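Local coordinates for aspartate semialdehyde dehydrogenase (Francisella tularensis subsp. tularensis, PDB 4WOJ), which probably catalyses the NADPH-dependent reductive dephosphorylation of aspartyl-4-phosphate to aspartate semialdehyde, a step of lysine, methionine and threonine biosynthesis, at residues G17-V22 with W355-P360; K31-I36 with T51-Q56. One frame throughout, in Å; residues are numbered along the deposited sequence.

Overall arrangement
From the N terminus the chain runs through strand 8-13 and a glycine-bearing turn into helix 18-30, whose first turn supplies one half of contact 1. At the other end of that helix, the loop 31-36 leads into strand 36-42, and the chain after that strand comes back at 51-56 to meet loop 31-36 through one pair of rings, so contact 2 closes a short loop inside the Rossmann domain. Contact 1 waits for helix 354-369, which follows the last strand of the dimerisation domain and returns to the nucleotide-binding domain; its long loop therefore encloses contact 2. The centres lie about 17 Å apart and the nearest atoms about 7 Å, yet Arg-362 forms salt bridges to Glu-359 and Asp-32.

Contact 1: residues G17-V22 with W355-P360; sequences GMVGSV and WGAAEP
Beside the place where Val-19 and Val-22 meet Ala-357 and Ala-358, Glu-359 OE2 is gripped by two arginines, Arg-362 from its own helix and Arg-26 from a later turn of helix 18-30, so that a salt bridge joins the two helices next to their apolar contact. The CG of Glu-359 lies over one face of the Trp-355 ring, whose other neighbours include Trp-303, met edge-to-face.

The packing itself is made by short side chains. Val-19 has CG1 anti to its backbone nitrogen (chi1 174°), and its two methyls take Ala-357 CB between them: CG2 stands 3.6 Å from that CB and CG1 3.7 Å. The CB of Ala-358 is shared in another way, with Val-22 CG1 coming to 4.0 Å and the backbone O of Val-19 to 3.8 Å. With alanines on one side, the axes approach to 8.5 Å at a crossing angle of -47°. A wider pi-type turn at 355-358 carries both alanines.

Gly-17 caps helix 18-30 at the end of the glycine-rich turn and Gly-20 lies in the helix's first turn; both fit the glycine-rich motif of a Rossmann fold, consistent with NADP binding. As the N-cap, Gly-17 accepts at its O a hydrogen bond from Ser-21 N at 2.8 Å. Leu-199 of the second subunit also packs on Met-18, Ser-21 and Val-22, while Ala-357 lies about 6 Å, side chain to side chain, from Cys-141, the predicted acyl-thioester residue. Mostly methyl on methyl, and with no hydrogen bond between the two segments, the contact rests on shape; the buried carboxylate nearby, held by two positive groups that would favour its charged form, adds a specific polar tie.

Contact 2: residues K31-I36 with T51-Q56; sequences KDFDCI and TGFMQQ
The first torsion of Phe-33 sets CG anti to its carbonyl carbon (chi1 -66°), whereas that of Phe-53 lodges CG between backbone nitrogen and carbonyl carbon (chi1 81°); from these starting points the two benzyl groups reach across and meet. Although the backbones stay far apart, the rings touch at CE2 of each, 3.3 Å from one another, a close approach for two aromatic carbons. CZ of Phe-33 joins in, lying 3.6 Å from Phe-53 CE2. The centroids are 5.2 Å apart and the planes make 49°, an oblique pairing.

Both rings lean on the first helix of the Rossmann fold: Phe-53 on Met-24 and Ile-28, Phe-33 on Met-27. Here helix 18-30 ends in a Schellman motif at Lys-31, followed by a type I turn closed by Asp-34 N on Lys-31 O at 3.2 Å. This bend forms the return leg of the beta-alpha-beta crossover, from the helix into strand 36-42. Pro-38 and Phe-40 of that strand touch Phe-33, and Tyr-57 adds a further ring.

Across the contact, Gly-52 adopts a positive phi that suits glycine, and the 3-10 segment behind it bonds Gln-56 N to Phe-53 O. Next to Phe-33, the buried carboxylate of Asp-32 forms a salt bridge with Arg-362 of the C-terminal helix.

Contact 1: residues G17-V22 with W355-P360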
ATOM      1  N   GLY B  17     -19.384  12.358  15.339  1.00 47.49           N
ATOM      2  CA  GLY B  17     -18.144  11.920  14.708  1.00 48.44           C
ATOM      3  C   GLY B  17     -18.246  11.769  13.197  1.00 49.93           C
ATOM      4  O   GLY B  17     -19.206  12.218  12.568  1.00 52.21           O
ATOM      5  N   MET B  18     -17.258  11.109  12.608  1.00 47.49           N
ATOM      6  CA  MET B  18     -17.133  11.119  11.143  1.00 45.80           C
ATOM      7  C   MET B  18     -18.142  10.218  10.480  1.00 42.10           C
ATOM      8  O   MET B  18     -18.807  10.634   9.550  1.00 43.74           O
ATOM      9  CB  MET B  18     -15.728  10.725  10.708  1.00 43.53           C
ATOM     10  CG  MET B  18     -14.693  11.722  11.138  1.00 43.35           C
ATOM     11  SD  MET B  18     -13.055  11.207  10.636  1.00 45.30           S
ATOM     12  CE  MET B  18     -12.820  12.462   9.384  1.00 51.48           C
ATOM     13  N   VAL B  19     -18.238   8.979  10.946  1.00 41.65           N
ATOM     14  CA  VAL B  19     -19.182   8.022  10.376  1.00 37.00           C
ATOM     15  C   VAL B  19     -20.558   8.654  10.538  1.00 39.32           C
ATOM     16  O   VAL B  19     -21.369   8.690   9.601  1.00 40.19           O
ATOM     17  CB  VAL B  19     -19.143   6.664  11.110  1.00 35.78           C
ATOM     18  CG1 VAL B  19     -20.236   5.725  10.586  1.00 35.77           C
ATOM     19  CG2 VAL B  19     -17.780   6.002  10.948  1.00 35.71           C
ATOM     20  N   GLY B  20     -20.789   9.166  11.744  1.00 39.43           N
ATOM     21  CA  GLY B  20     -22.059   9.800  12.129  1.00 43.23           C
ATOM     22  C   GLY B  20     -22.453  11.022  11.308  1.00 42.90           C
ATOM     23  O   GLY B  20     -23.619  11.177  10.977  1.00 45.92           O
ATOM     24  N   SER B  21     -21.504  11.875  10.950  1.00 38.83           N
ATOM     25  CA  SER B  21     -21.847  12.999  10.063  1.00 41.19           C
ATOM     26  C   SER B  21     -22.145  12.507   8.668  1.00 37.34           C
ATOM     27  O   SER B  21     -23.004  13.033   7.961  1.00 38.75           O
ATOM     28  CB  SER B  21     -20.708  14.006   9.966  1.00 42.16           C
ATOM     29  OG  SER B  21     -19.949  13.988  11.137  1.00 48.15           O
ATOM     30  N   VAL B  22     -21.404  11.490   8.249  1.00 35.54           N
ATOM     31  CA  VAL B  22     -21.579  10.983   6.912  1.00 31.36           C
ATOM     32  C   VAL B  22     -22.955  10.311   6.829  1.00 30.26           C
ATOM     33  O   VAL B  22     -23.656  10.431   5.827  1.00 29.11           O
ATOM     34  CB  VAL B  22     -20.410  10.091   6.531  1.00 34.82           C
ATOM     35  CG1 VAL B  22     -20.700   9.360   5.224  1.00 35.21           C
ATOM     36  CG2 VAL B  22     -19.152  10.960   6.407  1.00 34.68           C
ATOM     37  N   TRP B 355     -19.595   3.409   2.268  1.00 23.24           N
ATOM     38  CA  TRP B 355     -19.837   1.946   2.148  1.00 24.74           C
ATOM     39  C   TRP B 355     -19.100   1.167   3.244  1.00 24.89           C
ATOM     40  O   TRP B 355     -19.592   0.159   3.772  1.00 27.73           O
ATOM     41  CB  TRP B 355     -19.499   1.441   0.751  1.00 23.25           C
ATOM     42  CG  TRP B 355     -20.675   1.481  -0.172  1.00 20.95           C
ATOM     43  CD1 TRP B 355     -20.746   2.086  -1.393  1.00 20.55           C
ATOM     44  CD2 TRP B 355     -21.952   0.912   0.065  1.00 20.18           C
ATOM     45  NE1 TRP B 355     -21.990   1.918  -1.929  1.00 20.54           N
ATOM     46  CE2 TRP B 355     -22.749   1.190  -1.055  1.00 19.32           C
ATOM     47  CE3 TRP B 355     -22.497   0.183   1.110  1.00 20.62           C
ATOM     48  CZ2 TRP B 355     -24.055   0.766  -1.159  1.00 19.68           C
ATOM     49  CZ3 TRP B 355     -23.786  -0.236   1.007  1.00 21.20           C
ATOM     50  CH2 TRP B 355     -24.562   0.055  -0.116  1.00 20.55           C
ATOM     51  N   GLY B 356     -17.934   1.668   3.603  1.00 24.42           N
ATOM     52  CA  GLY B 356     -17.187   1.130   4.725  1.00 23.79           C
ATOM     53  C   GLY B 356     -17.829   1.257   6.086  1.00 26.26           C
ATOM     54  O   GLY B 356     -17.537   0.458   6.968  1.00 24.81           O
ATOM     55  N   ALA B 357     -18.625   2.307   6.326  1.00 27.83           N
ATOM     56  CA  ALA B 357     -19.171   2.466   7.677  1.00 24.05           C
ATOM     57  C   ALA B 357     -20.637   2.855   7.712  1.00 23.98           C
ATOM     58  O   ALA B 357     -21.466   2.086   8.160  1.00 24.52           O
ATOM     59  CB  ALA B 357     -18.319   3.443   8.465  1.00 22.92           C
ATOM     60  N   ALA B 358     -20.943   4.055   7.229  1.00 24.03           N
ATOM     61  CA  ALA B 358     -22.279   4.647   7.325  1.00 21.49           C
ATOM     62  C   ALA B 358     -23.353   4.018   6.485  1.00 21.74           C
ATOM     63  O   ALA B 358     -24.481   3.842   6.961  1.00 22.88           O
ATOM     64  CB  ALA B 358     -22.181   6.131   6.982  1.00 22.30           C
ATOM     65  N   GLU B 359     -23.065   3.737   5.219  1.00 21.27           N
ATOM     66  CA  GLU B 359     -24.120   3.421   4.246  1.00 21.71           C
ATOM     67  C   GLU B 359     -24.900   2.151   4.577  1.00 22.44           C
ATOM     68  O   GLU B 359     -26.125   2.126   4.442  1.00 22.60           O
ATOM     69  CB  GLU B 359     -23.540   3.387   2.814  1.00 21.98           C
ATOM     70  CG  GLU B 359     -24.536   3.397   1.635  1.00 21.94           C
ATOM     71  CD  GLU B 359     -25.497   4.591   1.627  1.00 23.52           C
ATOM     72  OE1 GLU B 359     -25.303   5.541   2.415  1.00 23.88           O
ATOM     73  OE2 GLU B 359     -26.482   4.560   0.856  1.00 22.29           O
ATOM     74  N   PRO B 360     -24.200   1.083   5.006  1.00 22.61           N
ATOM     75  CA  PRO B 360     -24.914  -0.147   5.286  1.00 21.67           C
ATOM     76  C   PRO B 360     -25.915   0.005   6.410  1.00 23.68           C
ATOM     77  O   PRO B 360     -26.981  -0.659   6.430  1.00 26.18           O
ATOM     78  CB  PRO B 360     -23.794  -1.103   5.696  1.00 21.78           C
ATOM     79  CG  PRO B 360     -22.579  -0.545   5.023  1.00 22.24           C
ATOM     80  CD  PRO B 360     -22.739   0.919   5.103  1.00 21.39           C
TER

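Contact 2: residues K31-I36 with T51-Q56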
ATOM      1  N   LYS B  31     -33.850  11.637   2.213  1.00 40.67           N
ATOM      2  CA  LYS B  31     -35.140  11.885   2.906  1.00 38.44           C
ATOM      3  C   LYS B  31     -35.465  10.741   3.874  1.00 36.53           C
ATOM      4  O   LYS B  31     -36.626  10.378   4.059  1.00 33.70           O
ATOM      5  CB  LYS B  31     -36.294  12.023   1.907  1.00 38.56           C
ATOM      6  CG  LYS B  31     -36.024  12.874   0.684  1.00 41.02           C
ATOM      7  CD  LYS B  31     -37.028  12.522  -0.406  1.00 45.68           C
ATOM      8  CE  LYS B  31     -37.398  13.706  -1.288  1.00 51.04           C
ATOM      9  NZ  LYS B  31     -38.326  14.602  -0.547  1.00 51.54           N
ATOM     10  N   ASP B  32     -34.438  10.181   4.496  1.00 34.65           N
ATOM     11  CA  ASP B  32     -34.642   9.088   5.447  1.00 36.78           C
ATOM     12  C   ASP B  32     -35.219   9.494   6.817  1.00 36.65           C
ATOM     13  O   ASP B  32     -35.626   8.637   7.580  1.00 34.86           O
ATOM     14  CB  ASP B  32     -33.354   8.296   5.625  1.00 37.60           C
ATOM     15  CG  ASP B  32     -33.036   7.427   4.422  1.00 38.65           C
ATOM     16  OD1 ASP B  32     -33.950   7.004   3.677  1.00 37.40           O
ATOM     17  OD2 ASP B  32     -31.843   7.165   4.224  1.00 38.19           O
ATOM     18  N   PHE B  33     -35.298  10.785   7.116  1.00 38.42           N
ATOM     19  CA  PHE B  33     -36.053  11.232   8.310  1.00 42.69           C
ATOM     20  C   PHE B  33     -37.571  11.299   8.104  1.00 43.14           C
ATOM     21  O   PHE B  33     -38.321  11.383   9.065  1.00 44.40           O
ATOM     22  CB  PHE B  33     -35.515  12.565   8.841  1.00 41.56           C
ATOM     23  CG  PHE B  33     -34.118  12.461   9.388  1.00 41.93           C
ATOM     24  CD1 PHE B  33     -33.868  11.781  10.556  1.00 42.06           C
ATOM     25  CD2 PHE B  33     -33.050  13.014   8.711  1.00 43.85           C
ATOM     26  CE1 PHE B  33     -32.579  11.646  11.048  1.00 47.41           C
ATOM     27  CE2 PHE B  33     -31.759  12.893   9.197  1.00 46.80           C
ATOM     28  CZ  PHE B  33     -31.519  12.205  10.375  1.00 47.08           C
ATOM     29  N   ASP B  34     -38.024  11.220   6.857  1.00 44.82           N
ATOM     30  CA  ASP B  34     -39.435  11.476   6.542  1.00 45.84           C
ATOM     31  C   ASP B  34     -40.465  10.738   7.396  1.00 47.50           C
ATOM     32  O   ASP B  34     -41.477  11.341   7.783  1.00 54.80           O
ATOM     33  CB  ASP B  34     -39.735  11.290   5.050  1.00 41.81           C
ATOM     34  CG  ASP B  34     -39.190  12.431   4.206  1.00 39.92           C
ATOM     35  OD1 ASP B  34     -38.315  13.170   4.684  1.00 40.20           O
ATOM     36  OD2 ASP B  34     -39.618  12.598   3.059  1.00 37.57           O
ATOM     37  N   CYS B  35     -40.234   9.474   7.714  1.00 45.49           N
ATOM     38  CA  CYS B  35     -41.301   8.680   8.359  1.00 50.75           C
ATOM     39  C   CYS B  35     -40.911   8.082   9.687  1.00 46.53           C
ATOM     40  O   CYS B  35     -41.288   6.959  10.015  1.00 43.49           O
ATOM     41  CB  CYS B  35     -41.768   7.582   7.415  1.00 57.78           C
ATOM     42  SG  CYS B  35     -42.385   8.275   5.881  1.00 70.08           S
ATOM     43  N   ILE B  36     -40.172   8.860  10.457  1.00 43.22           N
ATOM     44  CA  ILE B  36     -39.692   8.438  11.747  1.00 41.28           C
ATOM     45  C   ILE B  36     -39.674   9.628  12.681  1.00 41.00           C
ATOM     46  O   ILE B  36     -39.709  10.777  12.228  1.00 42.81           O
ATOM     47  CB  ILE B  36     -38.256   7.895  11.622  1.00 44.49           C
ATOM     48  CG1 ILE B  36     -37.342   8.955  10.988  1.00 44.40           C
ATOM     49  CG2 ILE B  36     -38.221   6.624  10.781  1.00 40.22           C
ATOM     50  CD1 ILE B  36     -35.878   8.705  11.235  1.00 43.85           C
ATOM     51  N   THR B  51     -27.245  22.699  17.158  1.00 70.36           N
ATOM     52  CA  THR B  51     -27.332  23.511  15.949  1.00 67.14           C
ATOM     53  C   THR B  51     -27.490  22.592  14.742  1.00 69.85           C
ATOM     54  O   THR B  51     -27.247  21.372  14.814  1.00 62.98           O
ATOM     55  CB  THR B  51     -26.125  24.453  15.771  1.00 66.29           C
ATOM     56  OG1 THR B  51     -24.960  23.870  16.374  1.00 56.48           O
ATOM     57  CG2 THR B  51     -26.430  25.826  16.417  1.00 64.97           C
ATOM     58  N   GLY B  52     -27.881  23.182  13.623  1.00 70.04           N
ATOM     59  CA  GLY B  52     -28.130  22.398  12.420  1.00 72.79           C
ATOM     60  C   GLY B  52     -29.527  21.792  12.422  1.00 70.49           C
ATOM     61  O   GLY B  52     -30.370  22.084  13.285  1.00 70.15           O
ATOM     62  N   PHE B  53     -29.770  20.913  11.468  1.00 63.86           N
ATOM     63  CA  PHE B  53     -31.109  20.408  11.265  1.00 65.33           C
ATOM     64  C   PHE B  53     -31.649  19.654  12.488  1.00 64.28           C
ATOM     65  O   PHE B  53     -32.854  19.696  12.741  1.00 70.98           O
ATOM     66  CB  PHE B  53     -31.178  19.530  10.020  1.00 64.31           C
ATOM     67  CG  PHE B  53     -30.691  18.142  10.246  1.00 66.32           C
ATOM     68  CD1 PHE B  53     -29.337  17.879  10.255  1.00 68.57           C
ATOM     69  CD2 PHE B  53     -31.578  17.100  10.459  1.00 68.67           C
ATOM     70  CE1 PHE B  53     -28.860  16.605  10.469  1.00 67.91           C
ATOM     71  CE2 PHE B  53     -31.113  15.820  10.670  1.00 69.41           C
ATOM     72  CZ  PHE B  53     -29.750  15.575  10.669  1.00 71.77           C
ATOM     73  N   MET B  54     -30.770  18.979  13.231  1.00 60.13           N
ATOM     74  CA  MET B  54     -31.173  18.229  14.433  1.00 62.99           C
ATOM     75  C   MET B  54     -32.045  19.069  15.346  1.00 62.06           C
ATOM     76  O   MET B  54     -32.854  18.534  16.100  1.00 70.50           O
ATOM     77  CB  MET B  54     -29.966  17.794  15.250  1.00 65.52           C
ATOM     78  CG  MET B  54     -29.274  16.532  14.778  1.00 72.21           C
ATOM     79  SD  MET B  54     -27.496  16.725  14.952  1.00 74.22           S
ATOM     80  CE  MET B  54     -27.244  17.993  13.698  1.00 76.01           C
ATOM     81  N   GLN B  55     -31.832  20.372  15.291  1.00 59.17           N
ATOM     82  CA  GLN B  55     -32.684  21.350  15.973  1.00 63.97           C
ATOM     83  C   GLN B  55     -34.191  21.044  15.928  1.00 62.71           C
ATOM     84  O   GLN B  55     -34.900  21.196  16.942  1.00 62.45           O
ATOM     85  CB  GLN B  55     -32.431  22.746  15.390  1.00 60.63           C
ATOM     86  CG  GLN B  55     -33.493  23.757  15.758  1.00 64.58           C
ATOM     87  CD  GLN B  55     -32.962  25.177  15.788  1.00 65.19           C
ATOM     88  OE1 GLN B  55     -31.967  25.510  15.127  1.00 65.40           O
ATOM     89  NE2 GLN B  55     -33.626  26.021  16.555  1.00 60.11           N
ATOM     90  N   GLN B  56     -34.669  20.612  14.760  1.00 58.12           N
ATOM     91  CA  GLN B  56     -36.110  20.413  14.531  1.00 56.58           C
ATOM     92  C   GLN B  56     -36.703  19.203  15.268  1.00 52.20           C
ATOM     93  O   GLN B  56     -37.915  19.012  15.299  1.00 48.21           O
ATOM     94  CB  GLN B  56     -36.412  20.353  13.023  1.00 57.11           C
ATOM     95  CG  GLN B  56     -36.348  18.975  12.384  1.00 59.67           C
ATOM     96  CD  GLN B  56     -36.602  19.022  10.893  1.00 58.67           C
ATOM     97  OE1 GLN B  56     -35.688  18.963  10.099  1.00 57.84           O
ATOM     98  NE2 GLN B  56     -37.859  19.128  10.516  1.00 66.52           N
TER